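Local coordinates for protein trehalose monomycolate exporter MmpL3 (Mycobacterium tuberculosis, PDB 7NVH) that probably exports trehalose monomycolate across the inner membrane, as a transporter of the RND superfamily that supplies mycolic acids to the mycobacterial cell envelope, at residues A[451-457]-A[507-513]; A[104-110]-A[129-135]; A[579-583]-A[729-734]; A[586-591]-A[638-642]; A[256-260]-A[329-333]. All coordinates share one frame; numbering follows the deposited sequence.

Contact 1 of 5, residues A[451-457]-A[507-513]; sequences PLTLVIQ and SVRVLQN
The carbonyl oxygen Leu454 O is held by Leu511 and Val510 together: Leu511 N donates to it at 2.9 Å, within the carbonyl plane, and the C-H of Val510 CA points at it from 3.2 Å. Methyl CG2 of Val510, anti to the backbone N, also touches this oxygen. Leu454 N pays the bond back to Leu511 O, and the reciprocal pairs Leu452 with Asn513 and Ile456 with Arg509 repeat the pattern, six N-H...O bonds between antiparallel strands. In the non-hydrogen-bonded pair Val455-Val510, CG2 meets CG2 at 3.8 Å. Diagonal neighbours join them on that face: Val455 CG1 turns to Val508 CG1 at 3.7 Å, and Thr453 presents CB to Val510 CG2 at 3.7 Å while its CG2 rests against Gln512. On the opposite face Ile456 CD1 reaches Leu511 CD1 at 4.1 Å, and Arg509 swings off to a salt bridge with Glu495.

Strands 494-495 and 540-543 flank the pair, so both are central in a four-stranded sheet. The side chain of Pro451 lies about 7 Å from the bound lauryl maltose neopentyl glycol. The chemistry implies a register fixed by backbone bonds, with mostly aliphatic branches, polar side chains among them, packing against helix 49-61 on the Val455 face and helix 466-476 on the Leu454 face.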
# COMPACT_ATOMS: atom_id res chain seq x y z
N PRO A 451 -20.78 -4.49 -16.96
CA PRO A 451 -20.87 -5.44 -18.07
C PRO A 451 -19.52 -6.00 -18.50
O PRO A 451 -18.45 -5.46 -18.18
CB PRO A 451 -21.47 -4.58 -19.19
CG PRO A 451 -20.90 -3.24 -18.94
CD PRO A 451 -20.76 -3.09 -17.44
N LEU A 452 -19.59 -7.10 -19.23
CA LEU A 452 -18.45 -7.67 -19.94
C LEU A 452 -18.58 -7.30 -21.41
O LEU A 452 -19.64 -7.46 -22.00
CB LEU A 452 -18.40 -9.19 -19.78
CG LEU A 452 -17.91 -9.74 -18.44
CD1 LEU A 452 -18.00 -11.26 -18.45
CD2 LEU A 452 -16.49 -9.29 -18.17
N THR A 453 -17.49 -6.80 -21.99
CA THR A 453 -17.51 -6.25 -23.33
C THR A 453 -16.69 -7.11 -24.28
O THR A 453 -15.52 -7.40 -24.00
CB THR A 453 -16.98 -4.81 -23.34
OG1 THR A 453 -15.55 -4.84 -23.31
CG2 THR A 453 -17.49 -4.06 -22.13
N LEU A 454 -17.30 -7.50 -25.39
CA LEU A 454 -16.60 -8.19 -26.47
C LEU A 454 -16.24 -7.16 -27.53
O LEU A 454 -17.13 -6.49 -28.07
CB LEU A 454 -17.46 -9.29 -27.08
CG LEU A 454 -18.14 -10.29 -26.15
CD1 LEU A 454 -19.22 -11.04 -26.91
CD2 LEU A 454 -17.13 -11.26 -25.58
N VAL A 455 -14.96 -7.05 -27.85
CA VAL A 455 -14.47 -6.06 -28.80
C VAL A 455 -14.15 -6.79 -30.10
O VAL A 455 -13.12 -7.46 -30.22
CB VAL A 455 -13.25 -5.32 -28.27
CG1 VAL A 455 -12.85 -4.21 -29.21
CG2 VAL A 455 -13.55 -4.75 -26.90
N ILE A 456 -15.03 -6.64 -31.09
CA ILE A 456 -14.88 -7.26 -32.40
C ILE A 456 -14.03 -6.35 -33.26
O ILE A 456 -14.28 -5.14 -33.32
CB ILE A 456 -16.26 -7.51 -33.04
CG1 ILE A 456 -17.07 -8.48 -32.19
CG2 ILE A 456 -16.11 -8.02 -34.45
CD1 ILE A 456 -18.55 -8.40 -32.42
N GLN A 457 -13.02 -6.91 -33.92
CA GLN A 457 -12.01 -6.10 -34.59
C GLN A 457 -11.39 -6.88 -35.74
O GLN A 457 -10.65 -7.84 -35.50
CB GLN A 457 -10.93 -5.68 -33.59
CG GLN A 457 -9.88 -4.75 -34.14
CD GLN A 457 -8.89 -4.34 -33.09
OE1 GLN A 457 -8.96 -4.80 -31.95
NE2 GLN A 457 -7.96 -3.47 -33.45
N SER A 507 -13.97 -0.42 -38.19
CA SER A 507 -13.33 -1.71 -38.06
C SER A 507 -13.34 -2.24 -36.64
O SER A 507 -12.85 -3.35 -36.40
CB SER A 507 -11.88 -1.64 -38.55
OG SER A 507 -11.03 -1.10 -37.55
N VAL A 508 -13.89 -1.49 -35.68
CA VAL A 508 -14.01 -1.95 -34.30
C VAL A 508 -15.44 -1.75 -33.86
O VAL A 508 -15.97 -0.63 -33.93
CB VAL A 508 -13.05 -1.20 -33.36
CG1 VAL A 508 -13.06 -1.84 -31.99
CG2 VAL A 508 -11.65 -1.18 -33.93
N ARG A 509 -16.08 -2.82 -33.40
CA ARG A 509 -17.40 -2.76 -32.78
C ARG A 509 -17.35 -3.55 -31.48
O ARG A 509 -16.71 -4.59 -31.41
CB ARG A 509 -18.48 -3.33 -33.70
CG ARG A 509 -18.45 -2.76 -35.10
CD ARG A 509 -19.53 -1.71 -35.29
NE ARG A 509 -20.84 -2.31 -35.51
CZ ARG A 509 -21.29 -2.71 -36.70
NH1 ARG A 509 -20.52 -2.58 -37.77
NH2 ARG A 509 -22.49 -3.24 -36.81
N VAL A 510 -18.03 -3.04 -30.46
CA VAL A 510 -18.01 -3.64 -29.14
C VAL A 510 -19.44 -3.88 -28.67
O VAL A 510 -20.30 -3.00 -28.79
CB VAL A 510 -17.22 -2.78 -28.14
CG1 VAL A 510 -17.83 -1.42 -27.99
CG2 VAL A 510 -17.16 -3.46 -26.78
N LEU A 511 -19.70 -5.09 -28.18
CA LEU A 511 -20.95 -5.48 -27.55
C LEU A 511 -20.73 -5.61 -26.05
O LEU A 511 -19.59 -5.67 -25.58
CB LEU A 511 -21.46 -6.80 -28.13
CG LEU A 511 -21.41 -6.97 -29.64
CD1 LEU A 511 -21.92 -8.34 -30.04
CD2 LEU A 511 -22.20 -5.89 -30.34
N GLN A 512 -21.82 -5.67 -25.29
CA GLN A 512 -21.67 -5.77 -23.84
C GLN A 512 -22.95 -6.29 -23.20
O GLN A 512 -24.05 -5.94 -23.62
CB GLN A 512 -21.30 -4.41 -23.23
CG GLN A 512 -22.25 -3.29 -23.59
CD GLN A 512 -21.72 -1.94 -23.16
OE1 GLN A 512 -20.60 -1.82 -22.66
NE2 GLN A 512 -22.53 -0.90 -23.33
N ASN A 513 -22.77 -7.15 -22.19
CA ASN A 513 -23.82 -7.51 -21.24
C ASN A 513 -23.22 -7.61 -19.85
O ASN A 513 -22.05 -7.96 -19.68
CB ASN A 513 -24.49 -8.85 -21.55
CG ASN A 513 -25.80 -8.70 -22.27
OD1 ASN A 513 -26.30 -7.59 -22.45
ND2 ASN A 513 -26.40 -9.82 -22.64

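Contact 2 of 5, residues A[104-110]-A[129-135]; sequences QVLGWAG and FVSIPLK
Four backbone hydrogen bonds join residues 104-110 to residues 129-135, in two separate sets. At one end Lys135 N donates to Gln104 O at 2.9 Å and Leu106 N to Pro133 O at 2.9 Å, each donor well above the carbonyl plane. At the other, Ala109 and Ser131 exchange two bonds: Ala109 N lies in the carbonyl plane of Ser131, and Ser131 N reaches Ala109 O at 3.0 Å, almost straight (178°). Between Val105 and Ala109 the register slips by one residue; Pro133, in the intervening part, has no N-H to give.

C-H...O contacts help bridge the gap, Ile132 CA facing Gly107 O and Trp108 CA facing Ser131 O.

The apolar contacts fall into three clusters. Val130 CG1 sits at the edge of the Trp108 indole, near its plane, 3.7 Å from CE3; Arg113 makes a cation-pi contact with the same ring. Val105 CG1 meets Ile132 CG2 at 3.7 Å. Leu106 CB lies 3.7 Å from Pro133 CB, and Leu106 CD1 lies against Lys135 CG, whose ammonium bonds to Pro102 O.

In this four-stranded sheet, probably of a periplasmic porter-like domain, the chemistry implies a short, weakly bonded outer strand and a separate single bridge, joined by C-H...O and apolar contacts.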
# COMPACT_ATOMS: atom_id res chain seq x y z
N GLN A 104 -15.93 22.43 -17.00
CA GLN A 104 -15.97 21.17 -16.29
C GLN A 104 -17.23 20.36 -16.54
O GLN A 104 -17.17 19.13 -16.53
CB GLN A 104 -15.85 21.40 -14.78
CG GLN A 104 -14.46 21.78 -14.32
CD GLN A 104 -14.26 23.28 -14.24
OE1 GLN A 104 -15.22 24.04 -14.30
NE2 GLN A 104 -13.01 23.70 -14.09
N VAL A 105 -18.37 21.00 -16.79
CA VAL A 105 -19.65 20.32 -16.91
C VAL A 105 -19.96 20.15 -18.39
O VAL A 105 -20.15 21.13 -19.12
CB VAL A 105 -20.77 21.09 -16.20
CG1 VAL A 105 -22.09 20.37 -16.38
CG2 VAL A 105 -20.44 21.24 -14.73
N LEU A 106 -20.03 18.89 -18.84
CA LEU A 106 -20.37 18.61 -20.23
C LEU A 106 -21.86 18.82 -20.48
O LEU A 106 -22.25 19.34 -21.54
CB LEU A 106 -19.96 17.19 -20.59
CG LEU A 106 -20.00 16.81 -22.07
CD1 LEU A 106 -18.94 17.57 -22.84
CD2 LEU A 106 -19.80 15.31 -22.23
N GLY A 107 -22.70 18.42 -19.54
CA GLY A 107 -24.13 18.57 -19.71
C GLY A 107 -24.86 17.99 -18.52
O GLY A 107 -24.27 17.81 -17.45
N TRP A 108 -26.15 17.73 -18.70
CA TRP A 108 -26.93 17.01 -17.70
C TRP A 108 -28.19 16.47 -18.35
O TRP A 108 -28.85 17.19 -19.10
CB TRP A 108 -27.27 17.90 -16.50
CG TRP A 108 -28.27 18.97 -16.78
CD1 TRP A 108 -28.02 20.19 -17.33
CD2 TRP A 108 -29.67 18.94 -16.50
NE1 TRP A 108 -29.18 20.91 -17.42
CE2 TRP A 108 -30.21 20.17 -16.91
CE3 TRP A 108 -30.52 17.99 -15.93
CZ2 TRP A 108 -31.56 20.47 -16.79
CZ3 TRP A 108 -31.86 18.29 -15.81
CH2 TRP A 108 -32.37 19.52 -16.23
N ALA A 109 -28.51 15.21 -18.07
CA ALA A 109 -29.70 14.57 -18.60
C ALA A 109 -30.43 13.88 -17.46
O ALA A 109 -29.82 13.12 -16.70
CB ALA A 109 -29.34 13.55 -19.69
N GLY A 110 -31.73 14.14 -17.35
CA GLY A 110 -32.51 13.56 -16.27
C GLY A 110 -33.98 13.60 -16.59
O GLY A 110 -34.41 14.08 -17.64
N PHE A 129 -33.15 11.73 -10.10
CA PHE A 129 -31.74 12.06 -10.23
C PHE A 129 -31.44 12.48 -11.66
O PHE A 129 -32.15 12.12 -12.60
CB PHE A 129 -30.85 10.88 -9.82
CG PHE A 129 -30.73 9.81 -10.87
CD1 PHE A 129 -29.56 9.63 -11.57
CD2 PHE A 129 -31.79 8.97 -11.13
CE1 PHE A 129 -29.45 8.65 -12.52
CE2 PHE A 129 -31.68 7.98 -12.08
CZ PHE A 129 -30.51 7.82 -12.78
N VAL A 130 -30.38 13.27 -11.80
CA VAL A 130 -29.86 13.67 -13.10
C VAL A 130 -28.39 13.29 -13.16
O VAL A 130 -27.70 13.24 -12.14
CB VAL A 130 -30.04 15.18 -13.36
CG1 VAL A 130 -31.51 15.55 -13.32
CG2 VAL A 130 -29.27 15.99 -12.35
N SER A 131 -27.92 13.00 -14.37
CA SER A 131 -26.54 12.61 -14.59
C SER A 131 -25.78 13.79 -15.16
O SER A 131 -26.18 14.35 -16.19
CB SER A 131 -26.46 11.41 -15.53
OG SER A 131 -25.12 11.00 -15.71
N ILE A 132 -24.69 14.18 -14.50
CA ILE A 132 -23.87 15.29 -14.96
C ILE A 132 -22.57 14.74 -15.54
O ILE A 132 -21.69 14.31 -14.79
CB ILE A 132 -23.58 16.29 -13.83
CG1 ILE A 132 -24.87 16.98 -13.37
CG2 ILE A 132 -22.58 17.33 -14.29
CD1 ILE A 132 -25.55 16.30 -12.22
N PRO A 133 -22.42 14.71 -16.86
CA PRO A 133 -21.12 14.36 -17.44
C PRO A 133 -20.10 15.44 -17.17
O PRO A 133 -20.42 16.62 -17.05
CB PRO A 133 -21.43 14.25 -18.94
CG PRO A 133 -22.90 14.02 -19.01
CD PRO A 133 -23.46 14.82 -17.89
N LEU A 134 -18.84 15.02 -17.06
CA LEU A 134 -17.74 15.92 -16.77
C LEU A 134 -16.73 15.90 -17.91
O LEU A 134 -16.39 14.83 -18.43
CB LEU A 134 -17.04 15.53 -15.47
CG LEU A 134 -17.80 15.81 -14.18
CD1 LEU A 134 -17.10 15.15 -13.02
CD2 LEU A 134 -17.93 17.30 -13.94
N LYS A 135 -16.26 17.08 -18.29
CA LYS A 135 -15.25 17.17 -19.33
C LYS A 135 -13.92 16.63 -18.82
O LYS A 135 -13.61 16.69 -17.63
CB LYS A 135 -15.08 18.62 -19.78
CG LYS A 135 -16.01 19.02 -20.91
CD LYS A 135 -15.78 20.46 -21.32
CE LYS A 135 -16.87 20.93 -22.26
NZ LYS A 135 -17.76 21.93 -21.62

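Contact 3 of 5, residues A[579-583]-A[729-734]; sequences GSVVL and DCWWAP
Ser580 turns its hydroxyl to Cys730: OG, set between the backbone N and the carbonyl carbon by chi1 79°, donates to Cys730 O at 3.1 Å within the carbonyl plane. Leu583 comes to the same carbonyl from another side, its CG 3.4 Å from Cys730 O. With CG anti to its own carbonyl carbon (chi1 -74°), Leu583 also extends CD1 obliquely to the Trp731 ring, 3.8 Å from CZ3. One face of that indole is covered by Cys730 CB from within its own loop, and its NE1 makes a weak hydrogen bond to Thr659.

Val581 looks the other way along the loop. Its CG2 meets Pro734 CD at 3.6 Å, the two side chains at about a right angle, while its backbone N bonds to Trp732 O at 2.9 Å. Ala733 CB fits against Ser580 CA at 3.6 Å, and Val582 CG2 lies close to Asp729 O.

Helices 624-654 and 694-726 close in behind Leu583 and Trp731. The loop leading into helix 582-607 thus packs on the loop between helices 694-726 and 735-744, probably at the cytoplasmic end of the membrane bundle, as in RND-type permeases.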
# COMPACT_ATOMS: atom_id res chain seq x y z
N GLY A 579 28.15 -13.08 9.32
CA GLY A 579 29.13 -13.90 8.65
C GLY A 579 28.93 -15.38 8.89
O GLY A 579 29.83 -16.08 9.37
N SER A 580 27.73 -15.87 8.56
CA SER A 580 27.37 -17.27 8.75
C SER A 580 26.29 -17.63 7.75
O SER A 580 25.61 -16.75 7.20
CB SER A 580 26.89 -17.53 10.18
OG SER A 580 25.55 -17.11 10.35
N VAL A 581 26.13 -18.93 7.51
CA VAL A 581 25.17 -19.42 6.53
C VAL A 581 23.86 -19.84 7.20
O VAL A 581 22.78 -19.64 6.64
CB VAL A 581 25.79 -20.58 5.73
CG1 VAL A 581 24.77 -21.20 4.80
CG2 VAL A 581 26.99 -20.08 4.95
N VAL A 582 23.94 -20.42 8.39
CA VAL A 582 22.75 -20.97 9.04
C VAL A 582 21.81 -19.85 9.47
O VAL A 582 20.58 -19.99 9.38
CB VAL A 582 23.17 -21.85 10.23
CG1 VAL A 582 21.97 -22.59 10.78
CG2 VAL A 582 24.25 -22.83 9.80
N LEU A 583 22.36 -18.75 9.97
CA LEU A 583 21.51 -17.65 10.43
C LEU A 583 20.63 -17.06 9.34
O LEU A 583 19.46 -16.74 9.64
CB LEU A 583 22.39 -16.56 11.08
CG LEU A 583 22.94 -16.88 12.46
CD1 LEU A 583 23.91 -15.80 12.91
CD2 LEU A 583 21.81 -17.04 13.46
N ASP A 729 26.94 -24.21 15.70
CA ASP A 729 26.90 -24.13 14.25
C ASP A 729 26.08 -22.96 13.74
O ASP A 729 25.93 -22.81 12.52
CB ASP A 729 26.36 -25.43 13.66
CG ASP A 729 27.45 -26.47 13.45
OD1 ASP A 729 28.62 -26.08 13.29
OD2 ASP A 729 27.13 -27.67 13.43
N CYS A 730 25.53 -22.13 14.63
CA CYS A 730 24.89 -20.89 14.19
C CYS A 730 25.88 -19.96 13.51
O CYS A 730 25.49 -19.12 12.70
CB CYS A 730 24.25 -20.17 15.37
SG CYS A 730 22.88 -21.02 16.17
N TRP A 731 27.16 -20.09 13.85
CA TRP A 731 28.18 -19.12 13.47
C TRP A 731 29.06 -19.65 12.33
O TRP A 731 30.18 -19.17 12.14
CB TRP A 731 29.03 -18.78 14.68
CG TRP A 731 28.23 -18.54 15.91
CD1 TRP A 731 28.19 -19.34 17.01
CD2 TRP A 731 27.33 -17.46 16.17
NE1 TRP A 731 27.33 -18.82 17.95
CE2 TRP A 731 26.79 -17.66 17.45
CE3 TRP A 731 26.94 -16.34 15.44
CZ2 TRP A 731 25.88 -16.78 18.01
CZ3 TRP A 731 26.03 -15.47 16.00
CH2 TRP A 731 25.51 -15.69 17.28
N TRP A 732 28.56 -20.62 11.58
CA TRP A 732 29.37 -21.35 10.62
C TRP A 732 29.13 -20.79 9.22
O TRP A 732 27.99 -20.76 8.74
CB TRP A 732 29.04 -22.84 10.65
CG TRP A 732 29.85 -23.63 9.67
CD1 TRP A 732 31.10 -24.12 9.85
CD2 TRP A 732 29.45 -24.00 8.35
NE1 TRP A 732 31.52 -24.79 8.73
CE2 TRP A 732 30.52 -24.73 7.79
CE3 TRP A 732 28.30 -23.80 7.58
CZ2 TRP A 732 30.47 -25.25 6.49
CZ3 TRP A 732 28.26 -24.31 6.30
CH2 TRP A 732 29.34 -25.03 5.77
N ALA A 733 30.21 -20.36 8.57
CA ALA A 733 30.25 -20.04 7.16
C ALA A 733 31.53 -20.66 6.62
O ALA A 733 32.55 -20.68 7.32
CB ALA A 733 30.24 -18.53 6.89
N PRO A 734 31.51 -21.17 5.39
CA PRO A 734 32.72 -21.78 4.83
C PRO A 734 33.85 -20.77 4.74
O PRO A 734 33.66 -19.56 4.85
CB PRO A 734 32.27 -22.23 3.43
CG PRO A 734 30.80 -22.36 3.53
CD PRO A 734 30.36 -21.29 4.47

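Contact 4 of 5, residues A[586-591]-A[638-642]; sequences KATLMS and STDYE
Ser591 OG and Ser638 OG lie 2.9 Å apart where helices 586-591 and 638-642 come closest. Ser591 gives its own proton back along its helix, OG to Ala587 O at 2.8 Å, which leaves it placed to accept from Ser638; Ser638 OG also hydrogen-bonds to Phe635 O, so the bridge to Ser591 is not settled. Ala587 O is gripped twice, by Ser591 N and by Ser591 OG, which arrive from opposite faces of its carbonyl plane. The torsion of Ser591 makes this possible: at chi1 -61° OG stands beside the backbone N and looks back over the preceding turn.

About a turn away, toward the start of 586-591 and the end of 638-642, sits a long salt bridge, Lys586 NZ to Glu642 OE1 at 3.6 Å. The lysine folds back at its last two torsions, and the two side chains cross at about a right angle. Met590 SD lies 3.9 Å from the same OE1, while Glu642 OE2 comes close to Asp710 OD2 of helix 694-726, a pairing of like charges that the lysine may ease.

Apolar contacts between the two segments are few. Thr639 CG2 touches Ser591 OG at 3.2 Å, and Ala587 CB meets Glu642 CB at 4.2 Å; the axes of the short segments lie 9.6 Å apart at 138°.

On the far side of helix 638-642, Asp640 OD2 bonds to Tyr252 OH and Tyr641 OH to Asp251 OD2. Such paired aspartates and tyrosines inside the bundle resemble the proton-relay centre proposed for MmpL3 relatives, and this contact packs helix 582-607 against the helix that would carry half of it.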
# COMPACT_ATOMS: atom_id res chain seq x y z
N LYS A 586 17.70 -19.47 9.10
CA LYS A 586 16.85 -19.39 10.28
C LYS A 586 15.97 -18.14 10.24
O LYS A 586 14.76 -18.21 10.50
CB LYS A 586 17.72 -19.39 11.53
CG LYS A 586 16.95 -19.35 12.82
CD LYS A 586 17.82 -18.84 13.96
CE LYS A 586 17.94 -17.33 13.91
NZ LYS A 586 16.63 -16.67 14.17
N ALA A 587 16.56 -17.00 9.89
CA ALA A 587 15.79 -15.76 9.84
C ALA A 587 14.79 -15.78 8.69
O ALA A 587 13.70 -15.22 8.82
CB ALA A 587 16.72 -14.56 9.71
N THR A 588 15.13 -16.43 7.57
CA THR A 588 14.18 -16.56 6.47
C THR A 588 12.98 -17.40 6.89
O THR A 588 11.83 -17.06 6.58
CB THR A 588 14.87 -17.17 5.25
OG1 THR A 588 15.70 -16.18 4.63
CG2 THR A 588 13.86 -17.67 4.25
N LEU A 589 13.23 -18.51 7.59
CA LEU A 589 12.13 -19.34 8.06
C LEU A 589 11.23 -18.59 9.03
O LEU A 589 10.00 -18.63 8.91
CB LEU A 589 12.66 -20.62 8.71
CG LEU A 589 13.41 -21.58 7.79
CD1 LEU A 589 13.77 -22.86 8.54
CD2 LEU A 589 12.59 -21.90 6.55
N MET A 590 11.82 -17.87 9.99
CA MET A 590 11.00 -17.09 10.90
C MET A 590 10.25 -15.96 10.21
O MET A 590 9.09 -15.70 10.56
CB MET A 590 11.85 -16.52 12.04
CG MET A 590 12.13 -17.54 13.13
SD MET A 590 13.52 -17.12 14.19
CE MET A 590 14.06 -18.76 14.65
N SER A 591 10.86 -15.29 9.23
CA SER A 591 10.16 -14.26 8.48
C SER A 591 8.98 -14.84 7.69
O SER A 591 7.91 -14.23 7.64
CB SER A 591 11.12 -13.55 7.54
OG SER A 591 12.16 -12.92 8.27
N SER A 638 10.24 -7.66 9.17
CA SER A 638 10.58 -8.77 10.05
C SER A 638 12.05 -9.13 9.92
O SER A 638 12.72 -9.38 10.93
CB SER A 638 9.70 -9.98 9.74
OG SER A 638 10.25 -10.75 8.69
N THR A 639 12.59 -9.13 8.70
CA THR A 639 14.02 -9.36 8.54
C THR A 639 14.83 -8.24 9.17
O THR A 639 15.92 -8.50 9.70
CB THR A 639 14.38 -9.51 7.06
OG1 THR A 639 13.73 -8.48 6.31
CG2 THR A 639 13.95 -10.87 6.54
N ASP A 640 14.34 -7.02 9.17
CA ASP A 640 15.07 -5.93 9.82
C ASP A 640 15.14 -6.26 11.29
O ASP A 640 16.21 -6.27 11.82
CB ASP A 640 14.39 -4.60 9.63
CG ASP A 640 14.69 -3.98 8.29
OD1 ASP A 640 15.09 -4.73 7.39
OD2 ASP A 640 14.52 -2.76 8.16
N TYR A 641 14.03 -6.55 11.90
CA TYR A 641 14.06 -6.79 13.34
C TYR A 641 14.94 -7.98 13.68
O TYR A 641 15.64 -7.97 14.70
CB TYR A 641 12.64 -6.96 13.88
CG TYR A 641 11.96 -5.63 14.14
CD1 TYR A 641 11.92 -4.65 13.16
CD2 TYR A 641 11.39 -5.35 15.37
CE1 TYR A 641 11.31 -3.44 13.39
CE2 TYR A 641 10.78 -4.13 15.61
CZ TYR A 641 10.74 -3.18 14.61
OH TYR A 641 10.14 -1.97 14.84
N GLU A 642 14.93 -9.01 12.83
CA GLU A 642 15.86 -10.12 13.03
C GLU A 642 17.31 -9.65 12.95
O GLU A 642 18.15 -10.09 13.74
CB GLU A 642 15.61 -11.22 12.00
CG GLU A 642 14.23 -11.84 12.09
CD GLU A 642 14.08 -12.76 13.28
OE1 GLU A 642 15.02 -13.52 13.57
OE2 GLU A 642 13.01 -12.72 13.92

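Contact 5 of 5, residues A[256-260]-A[329-333]; sequences IVSRF and LPACL
Leu333 and Phe260 fit bump to flat: CB of Leu333 sits over the centre of the Phe260 ring, 3.7 Å from the centroid and only 1° off the ring normal, a textbook CH-pi contact. Both methyls of the leucine lie on the same side of the ring, toward its CB end. Its CD1 touches Phe260 CB at 3.6 Å and its CD2 lies 3.7 Å from Phe260 CD2, while the far tip of the ring, CZ, slides past to Leu333 O. Phe260 reaches this far because its ring stands anti to the backbone N (chi1 179°).

The same leucine drops into the hollow formed by Ile256, Val257 and Phe260, with CD1 toward Ile256 and CD2 toward Val257. One turn earlier Leu329 makes the second bump. It spreads its two methyls, CD2 to Ile256 CG2 at 3.7 Å and CD1 to Val257 CG2 at 3.8 Å, so Ile256 CG2 touches both leucines, at Leu329 CD2 and Leu333 CD1.

The helices run 35° apart, their axes 10.7 Å from each other. Leu208 of helix 203-227 packs on both leucines, and Val274 of helix 270-297 on Phe260. With carbon against carbon across nearly the whole joint, the chemistry implies a seam held by shape and burial, with no polar bond fixing it.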
# COMPACT_ATOMS: atom_id res chain seq x y z
N ILE A 256 20.82 4.01 16.41
CA ILE A 256 22.11 4.68 16.32
C ILE A 256 22.34 5.60 17.51
O ILE A 256 23.44 5.65 18.07
CB ILE A 256 22.22 5.43 14.98
CG1 ILE A 256 22.37 4.41 13.85
CG2 ILE A 256 23.40 6.38 14.99
CD1 ILE A 256 22.34 5.00 12.49
N VAL A 257 21.31 6.33 17.94
CA VAL A 257 21.45 7.21 19.10
C VAL A 257 21.70 6.39 20.36
O VAL A 257 22.53 6.76 21.20
CB VAL A 257 20.21 8.11 19.24
CG1 VAL A 257 20.20 8.78 20.60
CG2 VAL A 257 20.19 9.15 18.14
N SER A 258 20.99 5.27 20.51
CA SER A 258 21.22 4.42 21.67
C SER A 258 22.63 3.85 21.67
O SER A 258 23.27 3.77 22.72
CB SER A 258 20.19 3.29 21.70
OG SER A 258 20.51 2.29 20.76
N ARG A 259 23.13 3.44 20.51
CA ARG A 259 24.49 2.93 20.43
C ARG A 259 25.50 4.01 20.77
O ARG A 259 26.50 3.75 21.45
CB ARG A 259 24.76 2.35 19.04
CG ARG A 259 26.01 1.51 18.97
CD ARG A 259 25.94 0.35 19.94
NE ARG A 259 27.26 -0.05 20.40
CZ ARG A 259 27.91 -1.12 19.95
NH1 ARG A 259 27.36 -1.89 19.02
NH2 ARG A 259 29.11 -1.41 20.42
N PHE A 260 25.27 5.24 20.31
CA PHE A 260 26.17 6.33 20.64
C PHE A 260 26.18 6.60 22.14
O PHE A 260 27.24 6.81 22.74
CB PHE A 260 25.78 7.60 19.88
CG PHE A 260 26.64 8.78 20.19
CD1 PHE A 260 27.87 8.95 19.58
CD2 PHE A 260 26.23 9.74 21.10
CE1 PHE A 260 28.66 10.03 19.86
CE2 PHE A 260 27.02 10.83 21.39
CZ PHE A 260 28.23 10.97 20.77
N LEU A 329 22.89 11.99 11.31
CA LEU A 329 22.81 11.63 12.73
C LEU A 329 24.17 11.43 13.37
O LEU A 329 24.38 11.93 14.49
CB LEU A 329 21.91 10.40 12.89
CG LEU A 329 21.53 10.04 14.32
CD1 LEU A 329 20.80 11.20 14.97
CD2 LEU A 329 20.66 8.81 14.33
N PRO A 330 25.13 10.72 12.76
CA PRO A 330 26.48 10.69 13.35
C PRO A 330 27.10 12.07 13.47
O PRO A 330 27.80 12.34 14.46
CB PRO A 330 27.26 9.78 12.40
CG PRO A 330 26.23 8.90 11.82
CD PRO A 330 25.06 9.81 11.60
N ALA A 331 26.87 12.95 12.50
CA ALA A 331 27.37 14.32 12.62
C ALA A 331 26.67 15.07 13.73
O ALA A 331 27.30 15.81 14.49
CB ALA A 331 27.22 15.05 11.29
N CYS A 332 25.35 14.91 13.84
CA CYS A 332 24.60 15.54 14.92
C CYS A 332 25.13 15.10 16.28
O CYS A 332 25.25 15.91 17.20
CB CYS A 332 23.11 15.20 14.81
SG CYS A 332 22.16 16.27 13.71
N LEU A 333 25.45 13.81 16.41
CA LEU A 333 25.98 13.30 17.67
C LEU A 333 27.41 13.75 17.91
O LEU A 333 27.80 13.99 19.06
CB LEU A 333 25.88 11.78 17.69
CG LEU A 333 24.45 11.24 17.63
CD1 LEU A 333 24.45 9.77 17.27
CD2 LEU A 333 23.74 11.47 18.95

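How the contacts relate
From the N terminus, contact 2 closes first, a short loop that sets edge strand 109-110 against strand 127-131. Contact 5 follows, joining helix 248-265 to helix 305-336 in the membrane bundle, and contact 1 then pairs the central strands of a second sheet. Both sheets have the strand order 2-3-1-4, and contacts 1 and 2 lie about 25 Å apart, centre to centre, away from the bundle. Contact 3 closes a long, mostly helical loop from 579 to 734, and contact 4 lies within that span; the two share helix 582-607, their centres about 15 Å apart. The other contacts stand in series, and none cross.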